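PDB 3F1Z: putative nucleic acid-binding lipoprotein from Klebsiella pneumoniae subsp. pneumoniae MGH 78578, which is a putative lipoprotein of unknown function with an OB-fold and may bind nucleic acid. Local coordinates for residues V52-V57 and V75-E80; A30-P35 and K86-N91; V59-K64 and L103-V108. One frame throughout, in Å; residues are numbered along the deposited sequence. Where two conformers were deposited one is given.

Interaction 1 of 3, residues V52-V57 and V75-E80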
loop_
_atom_site.group_PDB
_atom_site.type_symbol
_atom_site.label_atom_id
_atom_site.label_comp_id
_atom_site.label_asym_id
_atom_site.label_seq_id
_atom_site.Cartn_x
_atom_site.Cartn_y
_atom_site.Cartn_z
ATOM N N VAL A 52 4.069 -6.112 -3.713
ATOM C CA VAL A 52 3.053 -5.934 -4.705
ATOM C C VAL A 52 3.070 -4.489 -5.186
ATOM O O VAL A 52 3.434 -3.600 -4.435
ATOM C CB VAL A 52 1.671 -6.361 -4.181
ATOM C CG1 VAL A 52 1.667 -7.908 -3.897
ATOM C CG2 VAL A 52 1.268 -5.546 -2.992
ATOM N N LYS A 53 2.689 -4.284 -6.446
ATOM C CA LYS A 53 2.625 -2.968 -7.088
ATOM C C LYS A 53 1.143 -2.692 -7.362
ATOM O O LYS A 53 0.504 -3.366 -8.197
ATOM C CB LYS A 53 3.479 -2.976 -8.369
ATOM C CG LYS A 53 3.588 -1.620 -9.010
ATOM C CD LYS A 53 4.700 -1.507 -10.045
ATOM C CE LYS A 53 4.340 -2.060 -11.371
ATOM N NZ LYS A 53 5.377 -1.693 -12.399
ATOM N N VAL A 54 0.568 -1.750 -6.622
ATOM C CA VAL A 54 -0.895 -1.493 -6.669
ATOM C C VAL A 54 -1.162 -0.081 -7.161
ATOM O O VAL A 54 -0.533 0.874 -6.709
ATOM C CB VAL A 54 -1.543 -1.692 -5.281
ATOM C CG1 VAL A 54 -3.105 -1.519 -5.330
ATOM C CG2 VAL A 54 -1.182 -3.047 -4.706
ATOM N N ARG A 55 -2.105 0.038 -8.094
ATOM C CA ARG A 55 -2.483 1.313 -8.700
ATOM C C ARG A 55 -3.859 1.692 -8.184
ATOM O O ARG A 55 -4.712 0.824 -8.017
ATOM C CB ARG A 55 -2.494 1.145 -10.202
ATOM C CG ARG A 55 -2.928 2.338 -11.021
ATOM C CD ARG A 55 -2.618 2.012 -12.468
ATOM N NE ARG A 55 -2.943 3.084 -13.379
ATOM C CZ ARG A 55 -4.148 3.251 -13.857
ATOM N NH1 ARG A 55 -5.068 2.416 -13.480
ATOM N NH2 ARG A 55 -4.437 4.229 -14.677
ATOM N N GLY A 56 -4.081 2.978 -7.934
ATOM C CA GLY A 56 -5.347 3.444 -7.328
ATOM C C GLY A 56 -5.389 4.950 -7.134
ATOM O O GLY A 56 -4.492 5.654 -7.539
ATOM N N VAL A 57 -6.462 5.440 -6.535
ATOM C CA VAL A 57 -6.615 6.849 -6.294
ATOM C C VAL A 57 -6.380 7.090 -4.820
ATOM O O VAL A 57 -7.007 6.462 -3.970
ATOM C CB VAL A 57 -8.021 7.394 -6.687
ATOM C CG1 VAL A 57 -8.112 8.852 -6.327
ATOM C CG2 VAL A 57 -8.283 7.238 -8.167
ATOM N N VAL A 75 -0.896 6.488 3.961
ATOM C CA VAL A 75 -1.440 6.851 2.646
ATOM C C VAL A 75 -2.534 5.829 2.349
ATOM O O VAL A 75 -2.310 4.625 2.458
ATOM C CB VAL A 75 -0.371 6.813 1.586
ATOM C CG1 VAL A 75 -0.983 6.897 0.198
ATOM C CG2 VAL A 75 0.601 7.969 1.806
ATOM N N THR A 76 -3.740 6.318 2.061
ATOM C CA THR A 76 -4.897 5.465 1.831
ATOM C C THR A 76 -5.293 5.576 0.372
ATOM O O THR A 76 -5.380 6.682 -0.168
ATOM C CB THR A 76 -6.096 5.879 2.697
ATOM O OG1 THR A 76 -5.678 5.984 4.044
ATOM C CG2 THR A 76 -7.245 4.875 2.613
HETATM N N MSE A 77 -5.625 4.433 -0.227
HETATM C CA MSE A 77 -5.876 4.331 -1.656
HETATM C C MSE A 77 -7.180 3.620 -1.908
HETATM O O MSE A 77 -7.456 2.609 -1.250
HETATM C CB MSE A 77 -4.724 3.516 -2.268
HETATM C CG MSE A 77 -4.747 3.406 -3.756
HETATM SE SE MSE A 77 -3.452 2.116 -4.454
HETATM C CE MSE A 77 -1.922 3.325 -4.675
ATOM N N ARG A 78 -7.988 4.131 -2.843
ATOM C CA ARG A 78 -9.204 3.413 -3.242
ATOM C C ARG A 78 -9.046 2.875 -4.669
ATOM O O ARG A 78 -8.211 3.373 -5.429
ATOM C CB ARG A 78 -10.419 4.323 -3.205
ATOM C CG ARG A 78 -10.425 5.442 -4.242
ATOM C CD ARG A 78 -11.849 5.975 -4.391
ATOM N NE ARG A 78 -11.924 7.185 -5.190
ATOM C CZ ARG A 78 -11.930 7.222 -6.515
ATOM N NH1 ARG A 78 -11.855 6.102 -7.241
ATOM N NH2 ARG A 78 -11.999 8.400 -7.127
ATOM N N ASP A 79 -9.870 1.893 -5.040
ATOM C CA ASP A 79 -9.847 1.379 -6.398
ATOM C C ASP A 79 -10.121 2.510 -7.419
ATOM O O ASP A 79 -11.029 3.319 -7.259
ATOM C CB ASP A 79 -10.893 0.311 -6.590
ATOM C CG ASP A 79 -10.715 -0.437 -7.906
ATOM O OD1 ASP A 79 -9.911 -1.409 -7.920
ATOM O OD2 ASP A 79 -11.392 -0.052 -8.912
ATOM N N GLU A 80 -9.333 2.541 -8.474
ATOM C CA GLU A 80 -9.474 3.551 -9.515
ATOM C C GLU A 80 -10.840 3.573 -10.194
ATOM O O GLU A 80 -11.285 4.622 -10.652
ATOM C CB GLU A 80 -8.440 3.312 -10.600
ATOM C CG GLU A 80 -8.395 4.392 -11.641
ATOM C CD GLU A 80 -8.042 3.846 -12.953
ATOM O OE1 GLU A 80 -7.751 2.660 -12.951
ATOM O OE2 GLU A 80 -8.088 4.557 -13.970
HETATM O O HOH W 1 -7.274 0.555 -8.586
#

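Interaction 2 of 3, residues A30-P35 and K86-N91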
loop_
_atom_site.group_PDB
_atom_site.type_symbol
_atom_site.label_atom_id
_atom_site.label_comp_id
_atom_site.label_asym_id
_atom_site.label_seq_id
_atom_site.Cartn_x
_atom_site.Cartn_y
_atom_site.Cartn_z
ATOM N N ALA A 30 -8.910 -3.528 -6.245
ATOM C CA ALA A 30 -9.870 -4.639 -6.204
ATOM C C ALA A 30 -9.149 -5.947 -6.390
ATOM O O ALA A 30 -9.454 -6.922 -5.711
ATOM C CB ALA A 30 -10.957 -4.508 -7.270
ATOM N N GLN A 31 -8.210 -5.974 -7.330
ATOM C CA GLN A 31 -7.512 -7.239 -7.602
ATOM C C GLN A 31 -6.694 -7.720 -6.422
ATOM O O GLN A 31 -6.779 -8.851 -6.040
ATOM C CB GLN A 31 -6.675 -7.168 -8.865
ATOM C CG GLN A 31 -7.541 -7.167 -10.081
ATOM C CD GLN A 31 -6.798 -6.740 -11.365
ATOM O OE1 GLN A 31 -5.859 -5.913 -11.347
ATOM N NE2 GLN A 31 -7.258 -7.263 -12.476
ATOM N N PHE A 32 -5.911 -6.843 -5.842
ATOM C CA PHE A 32 -5.094 -7.222 -4.731
ATOM C C PHE A 32 -5.924 -7.599 -3.497
ATOM O O PHE A 32 -5.541 -8.496 -2.748
ATOM C CB PHE A 32 -4.120 -6.107 -4.395
ATOM C CG PHE A 32 -3.349 -6.372 -3.155
ATOM C CD1 PHE A 32 -2.517 -7.455 -3.089
ATOM C CD2 PHE A 32 -3.467 -5.559 -2.070
ATOM C CE1 PHE A 32 -1.808 -7.710 -1.994
ATOM C CE2 PHE A 32 -2.763 -5.824 -0.938
ATOM C CZ PHE A 32 -1.928 -6.909 -0.897
ATOM N N LEU A 33 -7.036 -6.917 -3.269
ATOM C CA LEU A 33 -7.870 -7.221 -2.106
ATOM C C LEU A 33 -8.797 -8.421 -2.281
ATOM O O LEU A 33 -9.309 -8.960 -1.299
ATOM C CB LEU A 33 -8.659 -5.993 -1.646
ATOM C CG LEU A 33 -7.797 -4.826 -1.133
ATOM C CD1 LEU A 33 -8.729 -3.764 -0.564
ATOM C CD2 LEU A 33 -6.807 -5.196 -0.109
ATOM N N GLN A 34 -8.985 -8.887 -3.485
ATOM C CA GLN A 34 -9.916 -10.001 -3.702
ATOM C C GLN A 34 -9.656 -11.234 -2.813
ATOM O O GLN A 34 -10.560 -11.720 -2.170
ATOM C CB GLN A 34 -9.972 -10.380 -5.186
ATOM C CG GLN A 34 -10.871 -11.558 -5.547
ATOM C CD GLN A 34 -12.344 -11.367 -5.117
ATOM O OE1 GLN A 34 -12.843 -10.224 -5.012
ATOM N NE2 GLN A 34 -13.055 -12.506 -4.867
ATOM N N PRO A 35 -8.416 -11.712 -2.755
ATOM C CA PRO A 35 -8.117 -12.865 -1.905
ATOM C C PRO A 35 -8.359 -12.596 -0.423
ATOM O O PRO A 35 -8.762 -13.496 0.267
ATOM C CB PRO A 35 -6.610 -13.118 -2.146
ATOM C CG PRO A 35 -6.293 -12.397 -3.346
ATOM C CD PRO A 35 -7.205 -11.226 -3.439
ATOM N N LYS A 86 -13.525 -1.089 -0.518
ATOM C CA LYS A 86 -12.505 -1.242 0.474
ATOM C C LYS A 86 -11.268 -0.429 0.110
ATOM O O LYS A 86 -10.902 -0.336 -1.057
ATOM C CB LYS A 86 -12.142 -2.719 0.639
ATOM C CG LYS A 86 -13.262 -3.551 1.244
ATOM C CD LYS A 86 -12.840 -5.026 1.462
ATOM C CE LYS A 86 -14.040 -5.841 1.993
ATOM N NZ LYS A 86 -13.774 -7.315 2.043
ATOM N N ARG A 87 -10.614 0.142 1.116
ATOM C CA ARG A 87 -9.425 0.929 0.898
ATOM C C ARG A 87 -8.164 0.162 1.263
ATOM O O ARG A 87 -8.177 -0.731 2.133
ATOM C CB ARG A 87 -9.461 2.178 1.758
ATOM C CG ARG A 87 -10.722 3.036 1.699
ATOM C CD ARG A 87 -11.305 3.197 0.304
ATOM N NE ARG A 87 -12.051 4.456 0.174
ATOM C CZ ARG A 87 -13.081 4.667 -0.633
ATOM N NH1 ARG A 87 -13.591 3.679 -1.360
ATOM N NH2 ARG A 87 -13.634 5.867 -0.664
ATOM N N LEU A 88 -7.059 0.518 0.616
ATOM C CA LEU A 88 -5.782 -0.090 0.923
ATOM C C LEU A 88 -4.931 1.021 1.552
ATOM O O LEU A 88 -4.959 2.164 1.057
ATOM C CB LEU A 88 -5.167 -0.592 -0.363
ATOM C CG LEU A 88 -3.771 -1.199 -0.303
ATOM C CD1 LEU A 88 -3.753 -2.455 0.543
ATOM C CD2 LEU A 88 -3.295 -1.451 -1.730
ATOM N N THR A 89 -4.198 0.718 2.621
ATOM C CA THR A 89 -3.351 1.716 3.245
ATOM C C THR A 89 -1.905 1.265 3.142
ATOM O O THR A 89 -1.631 0.064 3.061
ATOM C CB THR A 89 -3.652 1.890 4.730
ATOM O OG1 THR A 89 -3.534 0.578 5.352
ATOM C CG2 THR A 89 -5.067 2.477 4.965
ATOM N N PHE A 90 -1.008 2.250 3.151
ATOM C CA PHE A 90 0.404 2.061 3.086
ATOM C C PHE A 90 1.034 2.834 4.229
ATOM O O PHE A 90 0.643 3.944 4.519
ATOM C CB PHE A 90 0.948 2.672 1.803
ATOM C CG PHE A 90 0.424 2.054 0.555
ATOM C CD1 PHE A 90 -0.823 2.371 0.086
ATOM C CD2 PHE A 90 1.232 1.241 -0.202
ATOM C CE1 PHE A 90 -1.302 1.826 -1.052
ATOM C CE2 PHE A 90 0.769 0.708 -1.357
ATOM C CZ PHE A 90 -0.509 0.988 -1.771
ATOM N N ASN A 91 2.076 2.294 4.817
ATOM C CA ASN A 91 2.708 2.925 5.968
ATOM C C ASN A 91 4.107 3.315 5.569
ATOM O O ASN A 91 4.964 2.443 5.386
ATOM C CB ASN A 91 2.744 1.936 7.119
ATOM C CG ASN A 91 3.311 2.517 8.382
ATOM O OD1 ASN A 91 4.152 3.363 8.347
ATOM N ND2 ASN A 91 2.821 2.056 9.523
#

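Interaction 3 of 3, residues V59-K64 and L103-V108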
loop_
_atom_site.group_PDB
_atom_site.type_symbol
_atom_site.label_atom_id
_atom_site.label_comp_id
_atom_site.label_asym_id
_atom_site.label_seq_id
_atom_site.Cartn_x
_atom_site.Cartn_y
_atom_site.Cartn_z
ATOM N N VAL A 59 -6.823 8.812 -1.510
ATOM C CA VAL A 59 -7.920 9.516 -0.870
ATOM C C VAL A 59 -7.556 10.086 0.507
ATOM O O VAL A 59 -8.347 10.826 1.101
ATOM C CB VAL A 59 -9.177 8.624 -0.725
ATOM C CG1 VAL A 59 -9.745 8.332 -2.107
ATOM C CG2 VAL A 59 -8.847 7.368 0.007
ATOM N N ASP A 60 -6.394 9.732 1.039
ATOM C CA ASP A 60 -5.970 10.342 2.277
ATOM C C ASP A 60 -4.478 10.154 2.438
ATOM O O ASP A 60 -3.943 9.096 2.140
ATOM C CB ASP A 60 -6.710 9.765 3.471
ATOM C CG ASP A 60 -6.415 10.527 4.763
ATOM O OD1 ASP A 60 -6.901 11.682 4.879
ATOM O OD2 ASP A 60 -5.703 9.964 5.664
ATOM N N ILE A 61 -3.831 11.211 2.927
ATOM C CA ILE A 61 -2.412 11.255 3.223
ATOM C C ILE A 61 -2.353 11.935 4.590
ATOM O O ILE A 61 -2.960 12.991 4.773
ATOM C CB ILE A 61 -1.657 12.135 2.240
ATOM C CG1 ILE A 61 -1.777 11.585 0.806
ATOM C CG2 ILE A 61 -0.221 12.261 2.703
ATOM C CD1 ILE A 61 -1.496 12.592 -0.274
ATOM N N ARG A 62 -1.580 11.395 5.520
ATOM C CA ARG A 62 -1.624 11.903 6.855
ATOM C C ARG A 62 -0.331 11.620 7.570
ATOM O O ARG A 62 0.188 10.516 7.481
ATOM C CB ARG A 62 -2.689 11.077 7.504
ATOM C CG ARG A 62 -3.196 11.528 8.731
ATOM C CD ARG A 62 -4.370 10.680 9.089
ATOM N NE ARG A 62 -5.511 11.029 8.260
ATOM C CZ ARG A 62 -6.536 11.765 8.648
ATOM N NH1 ARG A 62 -6.584 12.276 9.844
ATOM N NH2 ARG A 62 -7.509 11.994 7.808
ATOM N N ARG A 63 0.210 12.622 8.244
ATOM C CA ARG A 63 1.394 12.446 9.042
ATOM C C ARG A 63 0.915 12.090 10.448
ATOM O O ARG A 63 -0.066 12.681 10.955
ATOM C CB ARG A 63 2.204 13.715 9.053
ATOM C CG ARG A 63 3.393 13.682 9.969
ATOM C CD ARG A 63 4.288 14.834 9.671
ATOM N NE ARG A 63 5.369 14.976 10.651
ATOM C CZ ARG A 63 6.567 15.477 10.366
ATOM N NH1 ARG A 63 6.886 15.809 9.136
ATOM N NH2 ARG A 63 7.479 15.578 11.297
ATOM N N LYS A 64 1.594 11.117 11.064
ATOM C CA LYS A 64 1.203 10.613 12.354
ATOM C C LYS A 64 2.353 10.515 13.349
ATOM O O LYS A 64 3.488 10.249 12.962
ATOM C CB LYS A 64 0.501 9.251 12.182
ATOM C CG LYS A 64 -0.956 9.412 11.626
ATOM C CD LYS A 64 -1.887 8.318 12.112
ATOM C CE LYS A 64 -3.264 8.855 12.574
ATOM N NZ LYS A 64 -3.395 9.448 13.994
ATOM N N LEU A 103 2.823 12.859 -3.503
ATOM C CA LEU A 103 1.493 12.363 -3.804
ATOM C C LEU A 103 0.480 13.486 -3.652
ATOM O O LEU A 103 0.799 14.586 -3.173
ATOM C CB LEU A 103 1.132 11.275 -2.836
ATOM C CG LEU A 103 1.942 9.993 -2.941
ATOM C CD1 LEU A 103 1.509 9.055 -1.795
ATOM C CD2 LEU A 103 1.744 9.380 -4.311
ATOM N N SER A 104 -0.739 13.210 -4.086
ATOM C CA SER A 104 -1.829 14.180 -3.996
ATOM C C SER A 104 -3.208 13.484 -3.840
ATOM O O SER A 104 -3.517 12.540 -4.538
ATOM C CB SER A 104 -1.780 15.067 -5.218
ATOM O OG SER A 104 -2.786 16.036 -5.112
ATOM N N ASN A 105 -4.019 13.925 -2.876
ATOM C CA ASN A 105 -5.352 13.371 -2.685
ATOM C C ASN A 105 -6.167 13.610 -3.945
ATOM O O ASN A 105 -6.196 14.718 -4.462
ATOM C CB ASN A 105 -6.066 14.006 -1.489
ATOM C CG ASN A 105 -5.536 13.521 -0.136
ATOM O OD1 ASN A 105 -5.250 12.315 0.067
ATOM N ND2 ASN A 105 -5.421 14.458 0.810
ATOM N N GLY A 106 -6.831 12.577 -4.448
ATOM C CA GLY A 106 -7.592 12.721 -5.676
ATOM C C GLY A 106 -6.798 12.334 -6.926
ATOM O O GLY A 106 -7.373 12.276 -8.010
ATOM N N SER A 107 -5.487 12.067 -6.783
ATOM C CA SER A 107 -4.629 11.687 -7.913
ATOM C C SER A 107 -4.346 10.201 -7.918
ATOM O O SER A 107 -4.179 9.571 -6.858
ATOM C CB SER A 107 -3.296 12.417 -7.866
ATOM O OG SER A 107 -3.458 13.790 -8.173
ATOM N N VAL A 108 -4.309 9.641 -9.118
ATOM C CA VAL A 108 -4.007 8.237 -9.287
ATOM C C VAL A 108 -2.532 8.061 -8.976
ATOM O O VAL A 108 -1.732 8.918 -9.300
ATOM C CB VAL A 108 -4.332 7.764 -10.741
ATOM C CG1 VAL A 108 -3.850 6.366 -10.991
ATOM C CG2 VAL A 108 -5.817 7.855 -11.012
HETATM O O HOH W 2 -5.279 13.894 3.722
#

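Interaction 1 of 3, residues V52-V57 and V75-E80
One face of the Arg78 guanidinium lies against Val57, whose CB sits 3.9 Å above the plane and over its centre, while the backbone O of Glu80 lies at the edge, in plane. The side chains of Val57 and Arg78 run side by side and point the same way, and Arg78 NH1 also donates to Asp79 O, which helps to fix the rotation of the group against Val57. The guanidinium of Arg55 has another relation to its partner. Its NH1 meets Glu80 OE1 at 2.7 Å in a salt bridge, but the guanidinium and carboxylate planes stand 87° apart, and the oxygen is approached from above its carboxylate plane, so the pair is not a flat two-pronged one. With its CG anti to the backbone N (chi1 177°) and an extended chain, Arg55 spans the distance to Glu80. On the inner side, Met77, a selenomethionine, lays its SE 3.6 Å from Gly56 N, and Val54 CG1 packs on the same selenium. A water takes the N-H of Glu80 and donates to Arg55 O, bridging strand 51-65 and the turn at Glu80. Val57 and Arg78 form an antiparallel hydrogen-bonded pair, with Val57 N to Arg78 O at 2.9 Å and Arg78 N to Val57 O at 2.8 Å. The axes of strand segments 52-57 and 75-78 cross at 87°, the strong coiling of an antiparallel hairpin in the curled sheet of an OB-fold barrel.

Interaction 2 of 3, residues A30-P35 and K86-N91
Leu33 and Phe32 reach from helix 29-38 to Leu88 of strand 88-93 and to Lys86 in the loop that leads into it, an apolar contact between a helix and the curled sheet of the OB-fold. Phe32 holds its CG anti to the backbone N (chi1 173°), which turns an edge of the ring toward Leu88. The two side chains cross at about a right angle, and Leu88 CD1 comes to the ring at its edge, in plane, rather than over a face. Leu88 has its own CG opposite the backbone N (chi1 176°), which sends its methyls toward the helix; CD2 lies 4.1 Å from Phe32 CD2. Leu33 takes the other common rotamer, with CG beside its backbone N (chi1 -64°), and its two methyls divide the work: CD2 turns to Leu88 CD1 at 4.2 Å, and CD1 goes to the Lys86 chain. Beyond CG, Lys86 is extended, and its NZ bonds to Thr37 OG1 on the same helix, so a polar end and an aliphatic root both hold to it. Around this core, Tyr47 meets the Phe32 ring edge-to-face, and Val54 backs Leu88. The closest approaches are Phe32 CE2 to Leu88 CD1 and Leu33 CD1 to Lys86 CB, both 3.8 Å.

Interaction 3 of 3, residues V59-K64 and L103-V108
A classic beta bulge in strand 51-65 of the OB-fold sheet, where Val59 and Asp60 both face Thr76, is the place at which the loop ahead of strand 108-114 comes up against the strand. The loop carries a type II beta turn from Ser104 to Ser107, closed by Ser107 N to Ser104 O at 3.0 Å, with Gly106 at its third position. Asn105 is the residue that reaches across. Its amide oxygen OD1 lies over the backbone of the bulge, 3.0 Å from Asp60 N, but the angle is too poor for a hydrogen bond, and the oxygen also sits 3.6 Å from Ile61 CG1. With its CG beside the backbone N (chi1 -74°), the amide is brought alongside the strand. The other end of the amide is bonded through water: ND2 donates to a water at 3.0 Å, which in turn donates to Asp60 OD1 and to Ile61 O, tying loop to strand. Asp60 is itself gripped side-on by Arg62 of the same strand; NE goes to OD2 in the guanidinium plane, on the syn lone pair, while NH2 reaches OD1 from 32° out of the carboxylate plane. The apolar part of this surface contact falls to Ile61, whose side chain crosses that of Asn105 obliquely. Its CD1 touches the root of Leu103, with 3.9 Å between Ile61 CD1 and Leu103 CB.

Interactions 1 and 2 adjoin through the neighbouring strands 71-78 and 88-93, their centres about 7 Å apart: Met77 N lies 2.7 Å from Leu88 O in a probable hydrogen bond, and Val54 CG1 packs on Leu88 CD2 at 3.6 Å. Interaction 3 shares strand 51-65 with interaction 1, further along, with centres about 11 Å apart. There Thr76 N and O probably bond to Asp60 O and Val59 N, and Arg78 CG packs on Val59 CG1. Interactions 2 and 3 do not touch; their centres are about 16 Å apart. From the helix-covered interior to the loop at the surface, the three thus follow one curled sheet.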